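Local coordinates for CurH (Lyngbya majuscula, PDB 3KG7), which probably catalyses the dehydration of a beta-hydroxyacyl intermediate during curacin biosynthesis, as the dehydratase domain of a polyketide synthase module, at residues A67-N72 against S123-P128; T88-H93 against V103-R108; P228-E233 against G280-R285. All coordinates share one frame; numbering follows the deposited sequence.

All three contacts are built on antiparallel strand pairing within the double hotdog fold. Contact 2 is the hairpin of strands 86-92 and 101-109 in the first hotdog, and both its strands fall in the sequence between the two segments of contact 1; their centres lie about 16 Å apart and they touch through Val124 CG2 and Val103 CG2, 3.8 Å apart. Contact 3 belongs to the second hotdog. Its strand 225-236 runs beside strand 66-73 of contact 1, where Ile71 O and Val231 N stand 2.9 Å apart, so contacts 1 and 3 flank the seam between the two halves. Contacts 2 and 3 do not touch, with nearest atoms about 11 Å apart. In related dehydratases the active site lies between the two hotdogs.

Contact 1: residues A67-N72 against S123-P128; sequences AVEDIN and SVSENP
Glu69 and Ser123 grip each other through both backbone polar groups: Glu69 N donates to Ser123 O at 2.7 Å, and Ser123 N returns the bond to Glu69 O at 2.9 Å, both nearly straight. Two residues on, Ser125 N reaches Ala67 O at 2.8 Å, standing 26° out of the carbonyl plane. Val68 and Val124 sit between these bonds as a non-hydrogen-bonded pair. Ala67 CB packs alongside Ser125 CB, 3.8 Å away, while CG1 of Val68 leans on the carbonyl of Ser123. On the face shared by Glu69 and Ser123, the glutamate chain, with CG set between backbone N and carbonyl carbon (chi1 45°) and then extended, is carried along the partner strand until Glu69 OE2 lies 3.5 Å from Ser125 CB. Its main polar partner is elsewhere, since OE1 forms a salt bridge with Lys100; OE2 lies close to Glu233, a like charge that the lysine probably offsets in part. Ser125 OG, anti to its own nitrogen (chi1 -172°), accepts from Asn127 N at 3.3 Å and closes an ST turn where the strand gives way to loop. On the other face Val68 and Val124 pack against helix 52-62. Strand 66-73 turns a corner at Asp70 and is also bonded to strand 225-236, a layout in keeping with the central strand at the joint of a double hotdog.

Contact 2: residues T88-H93 against V103-R108; sequences TQLMLH and VEVFSR
Val103 splays its two methyls across two leucines on the same face of the strand: CG1 meets Leu90 CD2 at 3.8 Å, and CG2 meets Leu92 CD1 at 3.7 Å. Glu104 pairs with Met91, a selenomethionine, Met91 N donating to Glu104 O at 2.8 Å and Glu104 N to Met91 O. With CG between nitrogen and carbonyl carbon (chi1 50°), its carboxylate meets the His93 ring edge, the planes 78° apart and Glu104 OE2 3.3 Å from His93 CE1; Met91 CG lies over one face of that ring, near its rim. Glu104 CG sits by Met91 CB and in plane at the Phe106 ring edge. Cutting Glu104 back to an alanine would probably leave the His93 edge without its carboxylate and open a gap beside Met91 CB and Phe106. Val105 lays CG2 against Leu90 CG at 3.9 Å; this face of the beta hairpin turns to helix 52-62, which its hotdog wraps around. Phe106 exchanges backbone bonds with Gln89, and its side chain packs on Ala19 of the second subunit. Ser107 CB lies 3.9 Å from Thr88 OG1, which is hydrogen-bonded to Arg86 O, while the Ser107 hydroxyl meets the side chains of His119 and Arg86.

Contact 3: residues P228-E233 against G280-R285; sequences PWRVKE and GFTVKR
A classic beta bulge sets two residues, Trp229 and Arg230, opposite Thr282 alone: Trp229 N donates to Thr282 O at 2.7 Å and Thr282 N to Arg230 O at 2.8 Å, so the register slips by one between the Pro228-Val283 and Arg230-Thr282 pairs. The extra residue turns the indole to the same side as Arg230 and Thr282. There Thr282 CG2 comes to the edge of the Trp229 ring, 4.1 Å from its CE3, and Lys284, its chain bent at chi3 (77°), hangs its ammonium over a face, NZ 4.7 Å from the centroid of the Trp229 five-membered ring and 16° off its normal: a cation-pi contact. Arg230 stretches along the same indole, its guanidinium laid over Trp229 CH2. Thr282 OG1 also bonds back to Gly280 O at 2.8 Å, approaching from above the carbonyl plane. Apolar packing holds the other face: Phe281, CG anti to its nitrogen (chi1 -176°), places its ring against residues 228-231, where Phe281 CZ lies 3.9 Å from Pro228 CG and CD2 3.6 Å from Val231 CG2. Gly280 sits at the corner of the chain with a positive phi. Strand 66-73 flanks strand 225-236, with Val231 bonded to Ile71, and strand 260-268 flanks strand 274-286, where Tyr263 bonds the backbone of Phe281 and meets its ring edge-to-face.

Contact 1: residues A67-N72 against S123-P128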
# COMPACT_ATOMS: atom_id res chain seq x y z
N ALA C 67 23.28 -5.79 4.24
CA ALA C 67 23.43 -6.50 5.49
C ALA C 67 22.11 -6.45 6.24
O ALA C 67 21.48 -5.40 6.32
CB ALA C 67 24.53 -5.87 6.31
N VAL C 68 21.67 -7.58 6.76
CA VAL C 68 20.39 -7.65 7.47
C VAL C 68 20.63 -8.15 8.88
O VAL C 68 21.26 -9.18 9.08
CB VAL C 68 19.37 -8.55 6.76
CG1 VAL C 68 18.00 -8.35 7.36
CG2 VAL C 68 19.31 -8.22 5.27
N GLU C 69 20.13 -7.40 9.86
CA GLU C 69 20.43 -7.72 11.25
C GLU C 69 19.20 -7.86 12.13
O GLU C 69 18.11 -7.41 11.76
CB GLU C 69 21.46 -6.73 11.84
CG GLU C 69 21.20 -5.27 11.54
CD GLU C 69 22.46 -4.41 11.69
OE1 GLU C 69 22.38 -3.33 12.31
OE2 GLU C 69 23.53 -4.82 11.18
N ASP C 70 19.39 -8.49 13.29
CA ASP C 70 18.32 -8.78 14.27
C ASP C 70 17.08 -9.39 13.62
O ASP C 70 15.98 -8.84 13.70
CB ASP C 70 17.95 -7.52 15.07
CG ASP C 70 19.15 -6.88 15.72
OD1 ASP C 70 19.86 -6.10 15.05
OD2 ASP C 70 19.38 -7.16 16.92
N ILE C 71 17.30 -10.54 12.98
CA ILE C 71 16.24 -11.25 12.28
C ILE C 71 15.55 -12.18 13.25
O ILE C 71 16.21 -12.95 13.95
CB ILE C 71 16.80 -12.06 11.08
CG1 ILE C 71 17.55 -11.15 10.10
CG2 ILE C 71 15.66 -12.80 10.36
CD1 ILE C 71 18.59 -11.86 9.24
N ASN C 72 14.22 -12.09 13.31
CA ASN C 72 13.42 -13.02 14.11
C ASN C 72 12.29 -13.65 13.31
O ASN C 72 11.64 -13.00 12.48
CB ASN C 72 12.83 -12.34 15.34
CG ASN C 72 13.85 -11.55 16.12
OD1 ASN C 72 14.32 -10.50 15.66
ND2 ASN C 72 14.20 -12.03 17.31
N SER C 123 16.01 -5.81 10.55
CA SER C 123 16.48 -4.50 10.15
C SER C 123 17.50 -4.62 9.04
O SER C 123 18.41 -5.46 9.11
CB SER C 123 17.11 -3.75 11.33
OG SER C 123 16.13 -3.09 12.12
N VAL C 124 17.31 -3.81 8.00
CA VAL C 124 18.34 -3.61 7.00
C VAL C 124 19.36 -2.65 7.63
O VAL C 124 18.99 -1.58 8.10
CB VAL C 124 17.74 -2.99 5.73
CG1 VAL C 124 18.78 -2.86 4.62
CG2 VAL C 124 16.58 -3.84 5.26
N SER C 125 20.62 -3.06 7.68
CA SER C 125 21.68 -2.22 8.21
C SER C 125 21.86 -0.96 7.36
O SER C 125 21.64 -1.00 6.15
CB SER C 125 23.00 -3.00 8.28
OG SER C 125 24.01 -2.27 8.96
N GLU C 126 22.22 0.17 7.98
CA GLU C 126 22.50 1.39 7.21
C GLU C 126 23.89 1.32 6.60
O GLU C 126 24.26 2.15 5.77
CB GLU C 126 22.36 2.65 8.07
CG GLU C 126 23.51 2.92 9.05
CD GLU C 126 23.35 2.21 10.39
OE1 GLU C 126 22.28 1.59 10.61
OE2 GLU C 126 24.29 2.27 11.21
N ASN C 127 24.64 0.30 7.01
CA ASN C 127 26.00 0.11 6.54
C ASN C 127 26.16 -1.10 5.65
O ASN C 127 25.99 -2.23 6.11
CB ASN C 127 26.98 -0.00 7.72
CG ASN C 127 27.43 1.34 8.21
OD1 ASN C 127 28.15 2.05 7.51
ND2 ASN C 127 27.01 1.70 9.42
N PRO C 128 26.51 -0.87 4.38
CA PRO C 128 26.97 -1.94 3.51
C PRO C 128 28.02 -2.78 4.25
O PRO C 128 28.89 -2.21 4.90
CB PRO C 128 27.63 -1.19 2.34
CG PRO C 128 27.67 0.27 2.77
CD PRO C 128 26.50 0.42 3.67

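Contact 2: residues T88-H93 against V103-R108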
# COMPACT_ATOMS: atom_id res chain seq x y z
N THR C 88 -0.19 -12.05 1.66
CA THR C 88 1.08 -11.78 2.33
C THR C 88 1.56 -10.35 2.09
O THR C 88 1.38 -9.80 1.01
CB THR C 88 2.13 -12.80 1.86
OG1 THR C 88 1.54 -14.11 1.85
CG2 THR C 88 3.34 -12.80 2.78
N GLN C 89 2.16 -9.74 3.11
CA GLN C 89 2.63 -8.36 3.02
C GLN C 89 3.99 -8.22 3.68
O GLN C 89 4.14 -8.55 4.86
CB GLN C 89 1.64 -7.40 3.67
CG GLN C 89 0.37 -7.18 2.86
CD GLN C 89 -0.45 -5.99 3.33
OE1 GLN C 89 -0.05 -5.28 4.24
NE2 GLN C 89 -1.60 -5.78 2.70
N LEU C 90 4.97 -7.76 2.91
CA LEU C 90 6.28 -7.41 3.46
C LEU C 90 6.33 -5.89 3.53
O LEU C 90 6.18 -5.22 2.51
CB LEU C 90 7.40 -7.95 2.58
CG LEU C 90 8.84 -7.73 3.06
CD1 LEU C 90 9.77 -8.81 2.52
CD2 LEU C 90 9.36 -6.34 2.67
N MSE C 91 6.51 -5.37 4.74
CA MSE C 91 6.50 -3.93 4.96
C MSE C 91 7.92 -3.42 5.22
O MSE C 91 8.58 -3.83 6.18
CB MSE C 91 5.53 -3.62 6.11
CG MSE C 91 5.47 -2.16 6.57
SE MSE C 91 4.54 -0.94 5.35
CE MSE C 91 3.39 -0.06 6.68
N LEU C 92 8.38 -2.54 4.34
CA LEU C 92 9.72 -1.97 4.45
C LEU C 92 9.58 -0.55 4.94
O LEU C 92 9.12 0.33 4.21
CB LEU C 92 10.43 -2.02 3.09
CG LEU C 92 11.74 -1.29 2.85
CD1 LEU C 92 12.87 -2.01 3.56
CD2 LEU C 92 12.02 -1.23 1.37
N HIS C 93 9.98 -0.32 6.18
CA HIS C 93 9.75 0.98 6.79
C HIS C 93 10.69 2.04 6.27
O HIS C 93 11.74 1.74 5.69
CB HIS C 93 9.81 0.89 8.31
CG HIS C 93 8.69 0.10 8.89
ND1 HIS C 93 8.77 -1.25 9.09
CD2 HIS C 93 7.45 0.47 9.28
CE1 HIS C 93 7.63 -1.69 9.61
NE2 HIS C 93 6.81 -0.66 9.73
N VAL C 103 11.89 -4.04 8.78
CA VAL C 103 11.12 -4.86 7.85
C VAL C 103 10.27 -5.83 8.64
O VAL C 103 10.74 -6.43 9.62
CB VAL C 103 12.05 -5.66 6.89
CG1 VAL C 103 11.23 -6.59 5.98
CG2 VAL C 103 12.93 -4.72 6.05
N GLU C 104 9.01 -5.99 8.24
CA GLU C 104 8.16 -6.99 8.88
C GLU C 104 7.28 -7.69 7.85
O GLU C 104 6.84 -7.07 6.88
CB GLU C 104 7.35 -6.39 10.03
CG GLU C 104 6.61 -5.11 9.68
CD GLU C 104 6.08 -4.36 10.91
OE1 GLU C 104 6.58 -4.59 12.03
OE2 GLU C 104 5.16 -3.54 10.73
N VAL C 105 7.07 -8.99 8.05
CA VAL C 105 6.28 -9.82 7.13
C VAL C 105 5.05 -10.36 7.85
O VAL C 105 5.16 -11.05 8.87
CB VAL C 105 7.11 -11.00 6.56
CG1 VAL C 105 6.22 -11.96 5.76
CG2 VAL C 105 8.30 -10.49 5.72
N PHE C 106 3.88 -10.04 7.30
CA PHE C 106 2.60 -10.48 7.83
C PHE C 106 1.85 -11.28 6.77
O PHE C 106 2.05 -11.06 5.57
CB PHE C 106 1.73 -9.27 8.20
CG PHE C 106 2.18 -8.55 9.44
CD1 PHE C 106 1.48 -8.69 10.64
CD2 PHE C 106 3.28 -7.69 9.42
CE1 PHE C 106 1.88 -8.02 11.80
CE2 PHE C 106 3.70 -7.02 10.58
CZ PHE C 106 2.99 -7.18 11.76
N SER C 107 0.98 -12.19 7.20
CA SER C 107 -0.00 -12.79 6.31
C SER C 107 -1.30 -13.09 7.03
O SER C 107 -1.32 -13.17 8.26
CB SER C 107 0.54 -14.05 5.62
OG SER C 107 0.68 -15.12 6.53
N ARG C 108 -2.38 -13.20 6.27
CA ARG C 108 -3.67 -13.66 6.76
C ARG C 108 -4.29 -14.55 5.68
O ARG C 108 -3.92 -14.45 4.50
CB ARG C 108 -4.59 -12.48 7.11
CG ARG C 108 -5.27 -11.80 5.92
CD ARG C 108 -6.08 -10.56 6.30
NE ARG C 108 -6.35 -9.73 5.12
CZ ARG C 108 -7.06 -8.60 5.10
NH1 ARG C 108 -7.61 -8.12 6.21
NH2 ARG C 108 -7.23 -7.94 3.97

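Contact 3: residues P228-E233 against G280-R285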
# COMPACT_ATOMS: atom_id res chain seq x y z
N PRO C 228 14.07 -22.71 12.69
CA PRO C 228 14.80 -21.45 12.74
C PRO C 228 14.06 -20.43 13.60
O PRO C 228 12.85 -20.27 13.47
CB PRO C 228 14.84 -21.01 11.28
CG PRO C 228 14.80 -22.28 10.51
CD PRO C 228 13.92 -23.20 11.31
N TRP C 229 14.79 -19.77 14.49
CA TRP C 229 14.18 -18.88 15.47
C TRP C 229 14.68 -17.44 15.40
O TRP C 229 13.90 -16.49 15.54
CB TRP C 229 14.37 -19.45 16.88
CG TRP C 229 13.80 -18.60 17.97
CD1 TRP C 229 12.54 -18.05 18.02
CD2 TRP C 229 14.46 -18.20 19.18
NE1 TRP C 229 12.39 -17.33 19.18
CE2 TRP C 229 13.54 -17.40 19.91
CE3 TRP C 229 15.73 -18.43 19.71
CZ2 TRP C 229 13.87 -16.84 21.15
CZ3 TRP C 229 16.06 -17.86 20.95
CH2 TRP C 229 15.12 -17.08 21.65
N ARG C 230 15.98 -17.28 15.20
CA ARG C 230 16.57 -15.97 14.96
C ARG C 230 17.93 -16.07 14.28
O ARG C 230 18.61 -17.10 14.36
CB ARG C 230 16.64 -15.12 16.25
CG ARG C 230 17.71 -15.52 17.25
CD ARG C 230 17.76 -14.54 18.42
NE ARG C 230 18.37 -15.15 19.60
CZ ARG C 230 18.43 -14.58 20.81
NH1 ARG C 230 17.92 -13.38 21.04
NH2 ARG C 230 19.01 -15.24 21.81
N VAL C 231 18.31 -14.99 13.60
CA VAL C 231 19.60 -14.85 12.94
C VAL C 231 20.18 -13.50 13.33
O VAL C 231 19.54 -12.47 13.12
CB VAL C 231 19.47 -14.93 11.39
CG1 VAL C 231 20.83 -14.69 10.72
CG2 VAL C 231 18.90 -16.27 10.97
N LYS C 232 21.39 -13.50 13.89
CA LYS C 232 22.03 -12.26 14.31
C LYS C 232 22.27 -11.34 13.13
O LYS C 232 21.79 -10.21 13.11
CB LYS C 232 23.33 -12.57 15.06
CG LYS C 232 24.23 -11.36 15.34
CD LYS C 232 23.80 -10.58 16.58
CE LYS C 232 24.67 -9.34 16.74
NZ LYS C 232 24.55 -8.76 18.10
N GLU C 233 23.00 -11.83 12.13
CA GLU C 233 23.34 -11.04 10.95
C GLU C 233 23.41 -11.91 9.71
O GLU C 233 23.79 -13.08 9.78
CB GLU C 233 24.65 -10.26 11.16
CG GLU C 233 25.18 -9.53 9.92
CD GLU C 233 25.55 -8.07 10.17
OE1 GLU C 233 24.97 -7.45 11.09
OE2 GLU C 233 26.41 -7.51 9.44
N GLY C 280 25.06 -16.41 13.64
CA GLY C 280 24.13 -16.68 14.73
C GLY C 280 22.83 -17.31 14.30
O GLY C 280 21.79 -17.04 14.89
N PHE C 281 22.89 -18.15 13.26
CA PHE C 281 21.72 -18.90 12.78
C PHE C 281 21.22 -19.85 13.86
O PHE C 281 21.85 -20.88 14.13
CB PHE C 281 22.04 -19.67 11.49
CG PHE C 281 20.85 -20.39 10.89
CD1 PHE C 281 20.71 -21.77 11.02
CD2 PHE C 281 19.86 -19.68 10.20
CE1 PHE C 281 19.60 -22.44 10.47
CE2 PHE C 281 18.75 -20.35 9.65
CZ PHE C 281 18.62 -21.73 9.78
N THR C 282 20.10 -19.49 14.48
CA THR C 282 19.62 -20.22 15.65
C THR C 282 18.35 -21.03 15.35
O THR C 282 17.37 -20.51 14.81
CB THR C 282 19.37 -19.26 16.83
OG1 THR C 282 20.51 -18.41 17.00
CG2 THR C 282 19.14 -20.04 18.11
N VAL C 283 18.40 -22.32 15.69
CA VAL C 283 17.22 -23.18 15.60
C VAL C 283 16.72 -23.51 17.00
O VAL C 283 17.50 -23.55 17.95
CB VAL C 283 17.49 -24.47 14.78
CG1 VAL C 283 17.72 -24.14 13.31
CG2 VAL C 283 18.66 -25.26 15.36
N LYS C 284 15.41 -23.72 17.13
CA LYS C 284 14.83 -24.13 18.41
C LYS C 284 13.81 -25.24 18.19
O LYS C 284 13.12 -25.27 17.16
CB LYS C 284 14.19 -22.93 19.13
CG LYS C 284 13.81 -23.19 20.58
CD LYS C 284 13.11 -21.99 21.22
CE LYS C 284 11.66 -21.89 20.78
NZ LYS C 284 10.93 -20.83 21.54
N ARG C 285 13.72 -26.15 19.16
CA ARG C 285 12.75 -27.25 19.10
C ARG C 285 11.32 -26.73 18.99
O ARG C 285 10.91 -25.85 19.75
CB ARG C 285 12.90 -28.15 20.34
CG ARG C 285 14.27 -28.79 20.49
CD ARG C 285 14.37 -30.15 19.78
NE ARG C 285 13.57 -31.19 20.43
CZ ARG C 285 13.83 -32.49 20.39
NH1 ARG C 285 14.88 -32.95 19.73
NH2 ARG C 285 13.03 -33.35 21.01